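Local coordinates for protein tartronate semialdehyde reductase (Salmonella typhimurium, PDB 1VPD) that probably catalyses the NAD(P)H-dependent reduction of tartronate semialdehyde to D-glycerate, the final step in converting galactarate to D-glycerate, at residues A[23-29]-A[153-158]. Numbering follows the deposited sequence.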
loop_
_atom_site.group_PDB
_atom_site.type_symbol
_atom_site.label_atom_id
_atom_site.label_comp_id
_atom_site.label_asym_id
_atom_site.label_seq_id
_atom_site.Cartn_x
_atom_site.Cartn_y
_atom_site.Cartn_z
ATOM N N ASN A 23 -7.017 -3.320 13.889
ATOM C CA ASN A 23 -7.847 -2.162 14.131
ATOM C C ASN A 23 -9.337 -2.420 13.926
ATOM O O ASN A 23 -10.166 -1.840 14.637
ATOM C CB ASN A 23 -7.362 -0.946 13.319
ATOM C CG ASN A 23 -6.115 -0.336 13.923
ATOM O OD1 ASN A 23 -5.945 -0.377 15.156
ATOM N ND2 ASN A 23 -5.222 0.224 13.074
ATOM N N LEU A 24 -9.688 -3.287 12.979
ATOM C CA LEU A 24 -11.088 -3.652 12.774
ATOM C C LEU A 24 -11.590 -4.436 13.983
ATOM O O LEU A 24 -12.712 -4.212 14.436
ATOM C CB LEU A 24 -11.279 -4.487 11.506
ATOM C CG LEU A 24 -11.119 -3.768 10.156
ATOM C CD1 LEU A 24 -11.434 -4.726 9.016
ATOM C CD2 LEU A 24 -11.960 -2.508 10.054
ATOM N N LEU A 25 -10.762 -5.326 14.507
ATOM C CA LEU A 25 -11.152 -6.121 15.685
ATOM C C LEU A 25 -11.389 -5.220 16.890
ATOM O O LEU A 25 -12.355 -5.410 17.621
ATOM C CB LEU A 25 -10.108 -7.175 16.013
ATOM C CG LEU A 25 -9.998 -8.329 15.002
ATOM C CD1 LEU A 25 -8.745 -9.105 15.221
ATOM C CD2 LEU A 25 -11.200 -9.268 15.068
ATOM N N LYS A 26 -10.506 -4.241 17.087
ATOM C CA LYS A 26 -10.642 -3.258 18.155
ATOM C C LYS A 26 -11.870 -2.386 18.008
ATOM O O LYS A 26 -12.433 -1.944 19.003
ATOM C CB LYS A 26 -9.414 -2.352 18.201
ATOM C CG LYS A 26 -8.213 -3.012 18.806
ATOM C CD LYS A 26 -7.253 -1.972 19.379
ATOM C CE LYS A 26 -5.884 -2.158 18.824
ATOM N NZ LYS A 26 -5.344 -3.547 19.043
ATOM N N ALA A 27 -12.283 -2.127 16.774
ATOM C CA ALA A 27 -13.491 -1.358 16.511
ATOM C C ALA A 27 -14.773 -2.192 16.663
ATOM O O ALA A 27 -15.863 -1.673 16.444
ATOM C CB ALA A 27 -13.437 -0.748 15.109
ATOM N N GLY A 28 -14.638 -3.481 16.953
ATOM C CA GLY A 28 -15.782 -4.349 17.234
ATOM C C GLY A 28 -16.291 -5.203 16.083
ATOM O O GLY A 28 -17.344 -5.840 16.203
ATOM N N TYR A 29 -15.575 -5.223 14.957
ATOM C CA TYR A 29 -15.967 -6.069 13.830
ATOM C C TYR A 29 -15.562 -7.512 14.068
ATOM O O TYR A 29 -14.535 -7.787 14.687
ATOM C CB TYR A 29 -15.363 -5.542 12.512
ATOM C CG TYR A 29 -15.939 -4.210 12.100
ATOM C CD1 TYR A 29 -17.128 -4.143 11.405
ATOM C CD2 TYR A 29 -15.309 -3.013 12.434
ATOM C CE1 TYR A 29 -17.691 -2.934 11.049
ATOM C CE2 TYR A 29 -15.863 -1.788 12.070
ATOM C CZ TYR A 29 -17.054 -1.758 11.375
ATOM O OH TYR A 29 -17.636 -0.571 10.989
ATOM N N ASP A 153 -17.976 3.375 7.075
ATOM C CA ASP A 153 -17.597 3.187 8.464
ATOM C C ASP A 153 -16.601 2.060 8.638
ATOM O O ASP A 153 -15.697 2.164 9.441
ATOM C CB ASP A 153 -18.821 2.905 9.351
ATOM C CG ASP A 153 -19.720 4.122 9.528
ATOM O OD1 ASP A 153 -19.298 5.281 9.310
ATOM O OD2 ASP A 153 -20.908 4.002 9.906
ATOM N N LEU A 154 -16.774 0.975 7.893
ATOM C CA LEU A 154 -15.872 -0.161 7.982
ATOM C C LEU A 154 -14.464 0.285 7.562
ATOM O O LEU A 154 -13.483 -0.007 8.238
ATOM C CB LEU A 154 -16.342 -1.278 7.050
ATOM C CG LEU A 154 -15.384 -2.472 6.890
ATOM C CD1 LEU A 154 -15.129 -3.170 8.213
ATOM C CD2 LEU A 154 -15.894 -3.449 5.862
HETATM N N MSE A 155 -14.382 0.966 6.423
HETATM C CA MSE A 155 -13.070 1.444 5.940
HETATM C C MSE A 155 -12.470 2.474 6.902
HETATM O O MSE A 155 -11.257 2.470 7.181
HETATM C CB MSE A 155 -13.193 2.014 4.523
HETATM C CG MSE A 155 -13.465 0.956 3.471
HETATM SE SE MSE A 155 -13.532 1.623 1.653
HETATM C CE MSE A 155 -15.258 2.581 1.694
ATOM N N LYS A 156 -13.322 3.353 7.428
ATOM C CA LYS A 156 -12.881 4.425 8.327
ATOM C C LYS A 156 -12.323 3.895 9.644
ATOM O O LYS A 156 -11.512 4.553 10.278
ATOM C CB LYS A 156 -14.008 5.439 8.568
ATOM C CG LYS A 156 -13.617 6.649 9.393
ATOM C CD LYS A 156 -12.672 7.588 8.628
ATOM C CE LYS A 156 -12.349 8.845 9.448
ATOM N NZ LYS A 156 -11.617 8.509 10.714
ATOM N N ALA A 157 -12.734 2.697 10.057
ATOM C CA ALA A 157 -12.182 2.082 11.258
ATOM C C ALA A 157 -10.678 1.804 11.198
ATOM O O ALA A 157 -10.041 1.599 12.241
ATOM C CB ALA A 157 -12.945 0.791 11.592
HETATM N N MSE A 158 -10.104 1.817 9.988
HETATM C CA MSE A 158 -8.666 1.606 9.784
HETATM C C MSE A 158 -7.907 2.895 9.449
HETATM O O MSE A 158 -6.677 2.857 9.267
HETATM C CB MSE A 158 -8.452 0.618 8.636
HETATM C CG MSE A 158 -8.900 -0.805 8.956
HETATM SE SE MSE A 158 -9.016 -1.939 7.388
HETATM C CE MSE A 158 -10.479 -1.051 6.511
HETATM O O HOH W 1 -5.383 0.550 10.223
#
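Residues 23-29, at the end of helix 17-26, run roughly opposite to residues 153-158, at the end of helix 145-156, with the CA atoms of Asn23 and Met158 5.8 Å apart and those of Leu24 and Ala157 at a similar spacing, and no direct hydrogen bond joins them. Leu24 sets its CD2 branch among Leu154, Ala157 and selenomethionine Met158, reaching 3.4 Å from Leu154 O and 3.7 Å from Met158 CG. The Leu154 side chain crosses that of Leu24 at about a right angle; a chi1 of 172° turns CG away from the backbone N, and the CD1 methyl then lies over the centre of the Tyr29 ring, a CH-pi contact 3.8 Å from the centroid. The Tyr29 hydroxyl oxygen OH continues past this methyl to within 3.5 Å of Leu154 CA, while Ala157 CB packs against both Leu24 CD2 and Ala27 CB. Both helices cover one side of the Rossmann-type sheet of the NAD-binding domain, where Leu24 and Met158 rest on Phe10 and Ile66, and Leu154 on Val8 and Val64. A Schellman motif at Gly28, with positive phi, ends the first helix just before Tyr29. At the other end of the contact, one water accepts from Asn23 ND2 and donates to Met158 O; ND2 also donates a hydrogen bond to Ile133 O.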